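Local atomic coordinates of DUF3256 domain-containing protein (PDB entry 2P3P), a protein that is of unknown function, belongs to the DUF3256 family and has a magnesium-binding site. Residues L17-P20 with E21-P25; F61-R65 with N66-I70; Q170-T173 with E174-E178. All blocks are in the same frame, centred on the assembly; numbering follows the deposited sequence. Where two conformers were deposited one is given.

Interaction 1. Residues L17-P20 with E21-P25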
loop_
_atom_site.group_PDB
_atom_site.type_symbol
_atom_site.label_atom_id
_atom_site.label_comp_id
_atom_site.label_asym_id
_atom_site.label_seq_id
_atom_site.Cartn_x
_atom_site.Cartn_y
_atom_site.Cartn_z
ATOM N N LEU A 17 -0.756 9.027 16.923
ATOM C CA LEU A 17 -1.431 9.227 18.185
ATOM C C LEU A 17 -2.646 10.180 17.998
ATOM O O LEU A 17 -3.689 9.986 18.624
ATOM C CB LEU A 17 -0.471 9.824 19.200
ATOM C CG LEU A 17 0.599 8.917 19.799
ATOM C CD1 LEU A 17 1.603 9.751 20.575
ATOM C CD2 LEU A 17 -0.035 7.878 20.731
ATOM N N ALA A 18 -2.482 11.201 17.164
ATOM C CA ALA A 18 -3.553 12.200 16.910
ATOM C C ALA A 18 -4.478 11.906 15.720
ATOM O O ALA A 18 -5.334 12.726 15.358
ATOM C CB ALA A 18 -2.930 13.582 16.756
HETATM N N MSE A 19 -4.335 10.745 15.098
HETATM C CA MSE A 19 -5.203 10.364 13.974
HETATM C C MSE A 19 -6.643 10.211 14.505
HETATM O O MSE A 19 -6.852 9.550 15.507
HETATM C CB MSE A 19 -4.702 9.044 13.390
HETATM C CG MSE A 19 -5.461 8.516 12.179
HETATM SE SE MSE A 19 -4.687 6.815 11.628
HETATM C CE MSE A 19 -5.141 5.836 13.240
ATOM N N PRO A 20 -7.629 10.873 13.873
ATOM C CA PRO A 20 -9.004 10.700 14.326
ATOM C C PRO A 20 -9.422 9.227 14.143
ATOM O O PRO A 20 -9.095 8.576 13.122
ATOM C CB PRO A 20 -9.822 11.592 13.372
ATOM C CG PRO A 20 -8.843 12.632 12.824
ATOM C CD PRO A 20 -7.509 11.839 12.755
ATOM N N GLU A 21 -10.150 8.710 15.119
ATOM C CA GLU A 21 -10.703 7.354 15.002
ATOM C C GLU A 21 -11.489 7.157 13.686
ATOM O O GLU A 21 -11.418 6.084 13.063
ATOM C CB GLU A 21 -11.609 7.053 16.201
ATOM C CG GLU A 21 -12.130 5.636 16.221
ATOM C CD GLU A 21 -12.899 5.289 17.497
ATOM O OE1 GLU A 21 -12.582 5.808 18.585
ATOM O OE2 GLU A 21 -13.816 4.463 17.402
ATOM N N SER A 22 -12.273 8.165 13.296
ATOM C CA SER A 22 -13.107 8.074 12.082
ATOM C C SER A 22 -12.279 7.908 10.841
ATOM O O SER A 22 -12.707 7.250 9.934
ATOM C CB SER A 22 -14.053 9.265 11.958
ATOM O OG SER A 22 -15.107 9.037 11.006
ATOM N N VAL A 23 -11.047 8.454 10.818
ATOM C CA VAL A 23 -10.155 8.299 9.649
ATOM C C VAL A 23 -9.707 6.841 9.458
ATOM O O VAL A 23 -9.574 6.364 8.316
ATOM C CB VAL A 23 -8.924 9.279 9.755
ATOM C CG1 VAL A 23 -7.763 8.872 8.832
ATOM C CG2 VAL A 23 -9.355 10.687 9.459
ATOM N N LEU A 24 -9.501 6.125 10.553
ATOM C CA LEU A 24 -9.186 4.685 10.509
ATOM C C LEU A 24 -9.646 3.936 11.775
ATOM O O LEU A 24 -8.848 3.669 12.689
ATOM C CB LEU A 24 -7.681 4.527 10.263
ATOM C CG LEU A 24 -7.137 3.153 9.891
ATOM C CD1 LEU A 24 -7.487 2.819 8.481
ATOM C CD2 LEU A 24 -5.597 3.137 10.101
ATOM N N PRO A 25 -10.942 3.566 11.828
ATOM C CA PRO A 25 -11.610 2.937 12.963
ATOM C C PRO A 25 -11.425 1.432 13.084
ATOM O O PRO A 25 -12.406 0.666 13.187
ATOM C CB PRO A 25 -13.066 3.303 12.725
ATOM C CG PRO A 25 -13.212 3.297 11.269
ATOM C CD PRO A 25 -11.899 3.830 10.736
#
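Met19, a selenomethionine, reaches Leu24 with the far end of its chain. Met19 SE lies 4.0 Å from Leu24 CB, and Leu24 CD2 and Met19 CE complete the patch. The Met19 chain runs straight as far as SE, with CG anti to N (chi1 -178°), and bends only at chi3, 64°, which turns CE across Leu24. Nearer the backbone, Met19 CG meets Val23 CG1 at 4.1 Å. A third apolar pair is Pro20 with Val23. Val23 CG2 sits 3.9 Å from Pro20 CG and equally close to Pro20 CD, so one methyl branch covers that side of the proline ring while the other turns to Met19.

The backbone adds modest polar bonds. Val23 N donates to Pro20 O over 3.0 Å, but the N-H...O angle of 132° makes the bond weak. Leu24 N to Glu21 O is also weak. The backbone coils as in a helix over 21-23, but no helical bonding pattern sets in, so this is a single loose turn. Glu21 OE1 takes its bond from Met29 N, and Met19 O takes one from Arg32 NH2.

The turn follows helix 11-18 and leads towards helix 29-39. Trp114 touches Met19, Pro20 and Val23. Met80 of strand 77-84 lies against both Met19 and Leu24, and Val78 of the same strand meets Leu24.

Interaction 2. Residues F61-R65 with N66-I70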
loop_
_atom_site.group_PDB
_atom_site.type_symbol
_atom_site.label_atom_id
_atom_site.label_comp_id
_atom_site.label_asym_id
_atom_site.label_seq_id
_atom_site.Cartn_x
_atom_site.Cartn_y
_atom_site.Cartn_z
ATOM N N PHE A 61 -0.093 -4.960 15.154
ATOM C CA PHE A 61 0.637 -3.745 14.850
ATOM C C PHE A 61 2.133 -4.017 14.824
ATOM O O PHE A 61 2.635 -4.734 15.690
ATOM C CB PHE A 61 0.371 -2.693 15.932
ATOM C CG PHE A 61 -1.047 -2.206 16.007
ATOM C CD1 PHE A 61 -1.447 -1.102 15.278
ATOM C CD2 PHE A 61 -1.977 -2.857 16.781
ATOM C CE1 PHE A 61 -2.754 -0.650 15.354
ATOM C CE2 PHE A 61 -3.279 -2.397 16.853
ATOM C CZ PHE A 61 -3.650 -1.300 16.115
ATOM N N LEU A 62 2.814 -3.478 13.811
ATOM C CA LEU A 62 4.238 -3.256 13.837
ATOM C C LEU A 62 4.441 -1.750 13.923
ATOM O O LEU A 62 4.052 -1.036 13.022
ATOM C CB LEU A 62 4.924 -3.799 12.585
ATOM C CG LEU A 62 4.836 -5.317 12.401
ATOM C CD1 LEU A 62 5.570 -5.698 11.126
ATOM C CD2 LEU A 62 5.392 -6.056 13.604
ATOM N N LEU A 63 5.015 -1.303 15.039
ATOM C CA LEU A 63 5.205 0.113 15.351
ATOM C C LEU A 63 6.697 0.458 15.308
ATOM O O LEU A 63 7.449 0.024 16.152
ATOM C CB LEU A 63 4.623 0.456 16.729
ATOM C CG LEU A 63 3.133 0.139 16.930
ATOM C CD1 LEU A 63 2.778 0.341 18.407
ATOM C CD2 LEU A 63 2.209 0.989 16.063
ATOM N N ASN A 64 7.084 1.247 14.314
ATOM C CA ASN A 64 8.451 1.707 14.154
ATOM C C ASN A 64 8.426 3.246 13.948
ATOM O O ASN A 64 7.445 3.799 13.481
ATOM C CB ASN A 64 9.085 0.926 12.971
ATOM C CG ASN A 64 10.540 1.287 12.711
ATOM O OD1 ASN A 64 10.858 2.423 12.338
ATOM N ND2 ASN A 64 11.430 0.305 12.869
ATOM N N ARG A 65 9.509 3.913 14.350
ATOM C CA ARG A 65 9.623 5.378 14.217
ATOM C C ARG A 65 9.401 5.857 12.787
ATOM O O ARG A 65 8.970 7.003 12.569
ATOM C CB ARG A 65 10.994 5.875 14.719
ATOM C CG ARG A 65 11.072 7.399 14.894
ATOM C CD ARG A 65 12.495 7.903 15.008
ATOM N NE ARG A 65 12.543 9.336 15.308
ATOM C CZ ARG A 65 12.323 9.854 16.511
ATOM N NH1 ARG A 65 12.084 9.064 17.555
ATOM N NH2 ARG A 65 12.400 11.170 16.682
ATOM N N ASN A 66 9.737 5.005 11.823
ATOM C CA ASN A 66 9.600 5.341 10.410
ATOM C C ASN A 66 8.527 4.636 9.611
ATOM O O ASN A 66 8.331 4.975 8.447
ATOM C CB ASN A 66 10.947 5.194 9.717
ATOM C CG ASN A 66 11.969 6.160 10.285
ATOM O OD1 ASN A 66 13.055 5.754 10.680
ATOM N ND2 ASN A 66 11.609 7.441 10.347
ATOM N N PHE A 67 7.811 3.705 10.215
ATOM C CA PHE A 67 6.656 3.099 9.533
ATOM C C PHE A 67 5.776 2.346 10.552
ATOM O O PHE A 67 6.270 1.872 11.596
ATOM C CB PHE A 67 7.145 2.121 8.454
ATOM C CG PHE A 67 7.874 0.911 9.021
ATOM C CD1 PHE A 67 7.164 -0.236 9.368
ATOM C CD2 PHE A 67 9.248 0.909 9.177
ATOM C CE1 PHE A 67 7.796 -1.322 9.905
ATOM C CE2 PHE A 67 9.898 -0.237 9.744
ATOM C CZ PHE A 67 9.169 -1.312 10.084
ATOM N N ILE A 68 4.487 2.247 10.244
ATOM C CA ILE A 68 3.541 1.442 10.996
ATOM C C ILE A 68 2.853 0.493 9.994
ATOM O O ILE A 68 2.365 0.934 8.949
ATOM C CB ILE A 68 2.496 2.345 11.696
ATOM C CG1 ILE A 68 3.205 3.158 12.804
ATOM C CG2 ILE A 68 1.288 1.527 12.173
ATOM C CD1 ILE A 68 2.405 4.246 13.354
ATOM N N ARG A 69 2.810 -0.797 10.341
ATOM C CA ARG A 69 2.177 -1.803 9.495
ATOM C C ARG A 69 1.177 -2.521 10.359
ATOM O O ARG A 69 1.537 -3.079 11.419
ATOM C CB ARG A 69 3.213 -2.770 8.900
ATOM C CG ARG A 69 2.609 -3.788 7.882
ATOM C CD ARG A 69 3.634 -4.818 7.397
ATOM N NE ARG A 69 4.833 -4.326 6.716
ATOM C CZ ARG A 69 4.913 -3.973 5.441
ATOM N NH1 ARG A 69 3.839 -3.910 4.638
ATOM N NH2 ARG A 69 6.083 -3.585 4.975
ATOM N N ILE A 70 -0.073 -2.442 9.940
ATOM C CA ILE A 70 -1.193 -3.032 10.633
ATOM C C ILE A 70 -1.858 -4.148 9.785
ATOM O O ILE A 70 -2.114 -3.967 8.587
ATOM C CB ILE A 70 -2.206 -1.931 10.934
ATOM C CG1 ILE A 70 -1.504 -0.721 11.577
ATOM C CG2 ILE A 70 -3.248 -2.420 11.844
ATOM C CD1 ILE A 70 -2.433 0.414 11.872
HETATM O O HOH W 1 13.330 3.170 11.374
#
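Asn64 lays its side chain over one face of the Phe67 ring. Asn64 CB stands 3.6 Å from the centroid of the Phe67 ring, a CH-pi contact, and Asn64 CG is 3.4 Å from Phe67 CE2. The amide and ring planes are 15° apart, so the two flat groups stack. Phe67 CG sits between its own N and carbonyl carbon (chi1 66°), which swings the ring back across the hairpin to Asn64.

The amide is held at both ends. Asn64 OD1 accepts from Asn66 N at 2.9 Å, on a lone pair and nearly straight at 173°. A water also donates to this OD1 and to Asn66 OD1, bridging the two side chains. Asn64 ND2 bonds to Thr46 OG1. These bonds should fix the amide's rotation over the ring.

On the opposite face of the sheet, Phe61 and Ile70 lie side by side, with Phe61 CE1 3.7 Å from Ile70 CD1. Next to them Leu63 CD2 touches Ile68 CG2 at 4.0 Å. Phe16 of helix 11-18 meets Phe61, Leu63 and Ile68, and Leu35 of helix 29-39 meets Phe61 and Leu63.

Leu62 and Arg69 form a hydrogen-bonded pair: Leu62 N to Arg69 O is 2.7 Å. Arg69 N to Leu62 O is 3.0 Å. Arg69 carries its guanidinium away to salt bridges with Glu77 and Glu161. With Leu63 and Ile68 as the next pair, this is a beta hairpin within an antiparallel sheet, its strands joined through Arg65 and Asn66 in a type I-like turn.

Interaction 3. Residues Q170-T173 with E174-E178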
loop_
_atom_site.group_PDB
_atom_site.type_symbol
_atom_site.label_atom_id
_atom_site.label_comp_id
_atom_site.label_asym_id
_atom_site.label_seq_id
_atom_site.Cartn_x
_atom_site.Cartn_y
_atom_site.Cartn_z
ATOM N N GLN A 170 1.464 -6.404 -10.611
ATOM C CA GLN A 170 0.157 -6.844 -11.061
ATOM C C GLN A 170 -0.163 -8.189 -10.435
ATOM O O GLN A 170 0.688 -9.073 -10.307
ATOM C CB GLN A 170 -0.017 -6.809 -12.606
ATOM C CG GLN A 170 0.938 -7.700 -13.449
ATOM C CD GLN A 170 0.510 -9.154 -13.483
ATOM O OE1 GLN A 170 -0.634 -9.470 -13.177
ATOM N NE2 GLN A 170 1.447 -10.042 -13.753
ATOM N N THR A 171 -1.403 -8.333 -10.003
ATOM C CA THR A 171 -1.847 -9.592 -9.431
ATOM C C THR A 171 -2.944 -10.204 -10.297
ATOM O O THR A 171 -3.701 -11.043 -9.808
ATOM C CB THR A 171 -2.296 -9.445 -7.970
ATOM O OG1 THR A 171 -3.291 -8.429 -7.873
ATOM C CG2 THR A 171 -1.140 -9.042 -7.030
ATOM N N VAL A 172 -3.009 -9.809 -11.575
ATOM C CA VAL A 172 -3.909 -10.421 -12.557
ATOM C C VAL A 172 -3.503 -11.885 -12.883
ATOM O O VAL A 172 -4.347 -12.781 -13.014
ATOM C CB VAL A 172 -3.963 -9.556 -13.885
ATOM C CG1 VAL A 172 -4.780 -10.247 -14.960
ATOM C CG2 VAL A 172 -4.502 -8.155 -13.619
ATOM N N THR A 173 -2.216 -12.117 -13.091
ATOM C CA THR A 173 -1.775 -13.429 -13.498
ATOM C C THR A 173 -2.293 -14.534 -12.587
ATOM O O THR A 173 -2.780 -15.550 -13.071
ATOM C CB THR A 173 -0.258 -13.542 -13.620
ATOM O OG1 THR A 173 0.221 -12.589 -14.570
ATOM C CG2 THR A 173 0.128 -14.986 -14.060
ATOM N N GLU A 174 -2.267 -14.327 -11.278
ATOM C CA GLU A 174 -2.803 -15.361 -10.359
ATOM C C GLU A 174 -4.314 -15.601 -10.488
ATOM O O GLU A 174 -4.786 -16.687 -10.165
ATOM C CB GLU A 174 -2.412 -15.072 -8.921
ATOM C CG GLU A 174 -2.964 -13.804 -8.351
ATOM C CD GLU A 174 -2.201 -13.391 -7.127
ATOM O OE1 GLU A 174 -1.113 -12.777 -7.283
ATOM O OE2 GLU A 174 -2.665 -13.730 -6.006
ATOM N N THR A 175 -5.047 -14.637 -11.044
ATOM C CA THR A 175 -6.494 -14.776 -11.277
ATOM C C THR A 175 -6.861 -15.664 -12.486
ATOM O O THR A 175 -7.984 -16.161 -12.573
ATOM C CB THR A 175 -7.195 -13.396 -11.388
ATOM O OG1 THR A 175 -6.825 -12.726 -12.600
ATOM C CG2 THR A 175 -6.870 -12.502 -10.166
ATOM N N LEU A 176 -5.910 -15.882 -13.399
ATOM C CA LEU A 176 -6.183 -16.561 -14.647
ATOM C C LEU A 176 -6.341 -18.062 -14.434
ATOM O O LEU A 176 -5.700 -18.633 -13.565
ATOM C CB LEU A 176 -5.037 -16.333 -15.635
ATOM C CG LEU A 176 -4.686 -14.877 -15.945
ATOM C CD1 LEU A 176 -3.480 -14.830 -16.941
ATOM C CD2 LEU A 176 -5.908 -14.164 -16.482
ATOM N N ALA A 177 -7.199 -18.697 -15.229
ATOM C CA ALA A 177 -7.316 -20.142 -15.236
ATOM C C ALA A 177 -5.982 -20.808 -15.621
ATOM O O ALA A 177 -5.118 -20.202 -16.316
ATOM C CB ALA A 177 -8.405 -20.558 -16.193
ATOM N N GLU A 178 -5.795 -22.050 -15.177
ATOM C CA GLU A 178 -4.543 -22.752 -15.471
ATOM C C GLU A 178 -4.250 -22.862 -16.972
ATOM O O GLU A 178 -3.085 -22.730 -17.391
ATOM C CB GLU A 178 -4.470 -24.104 -14.771
ATOM C CG GLU A 178 -4.196 -23.972 -13.259
ATOM C CD GLU A 178 -2.931 -23.180 -12.968
ATOM O OE1 GLU A 178 -1.912 -23.439 -13.644
ATOM O OE2 GLU A 178 -2.951 -22.278 -12.097
#
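Glu174 folds its side chain back beside Thr171. Glu174 CG is 3.2 Å from Thr171 O, and Glu174 OE1 lies 3.6 Å from Thr171 CB, the two side chains running alongside each other. Thr171 O is buried here and has no hydrogen-bond partner, whereas Thr171 OG1 bonds to Ala103 O.

Thr175 grips Val172 O twice. Thr175 OG1 donates to a lone pair of Val172 O, in the carbonyl plane, at a short 2.5 Å. Thr175 N gives to Val172 O at 2.8 Å from above that plane. A chi1 of 70° places OG1 between its own N and carbonyl carbon, where it can reach the same oxygen as N. These bonds close a short turn after strand 165-170 of the four-stranded antiparallel sheet. Gln170 braces its start: Gln170 OE1 accepts from Thr173 N at 3.1 Å, and Gln170 NE2 donates to Thr173 OG1 at 2.9 Å.

Leu176 N bonds to Thr173 O at 160°, with a weak second bond to Val172 O. Leu176 CG packs 3.5 Å from Thr173 O. The Leu176 side chain also touches Lys181 and Ala184 of helix 181-184, and lies about 4 Å, side chain to side chain, from Ser149, a magnesium-binding residue with no metal bound in this chain.

The three contacts follow one another along the chain, and none nests or crosses. Interaction 1 closes the turn after helix 11-18, on the way to helix 29-39. Interaction 2 closes the hairpin of strands 58-64 and 67-72. Their centres are about 15 Å apart without touching, but Met80 of strand 77-84 reaches both, and helices 11-18 and 29-39 pack on the hairpin. Both contacts therefore belong to the end of the fold built on the seven-stranded sheet. Interaction 3 closes the turn leaving strand 165-170 of the four-stranded sheet. It lies across the chain's centre, about 35 Å from interaction 1 and about 30 Å from interaction 2, centre to centre.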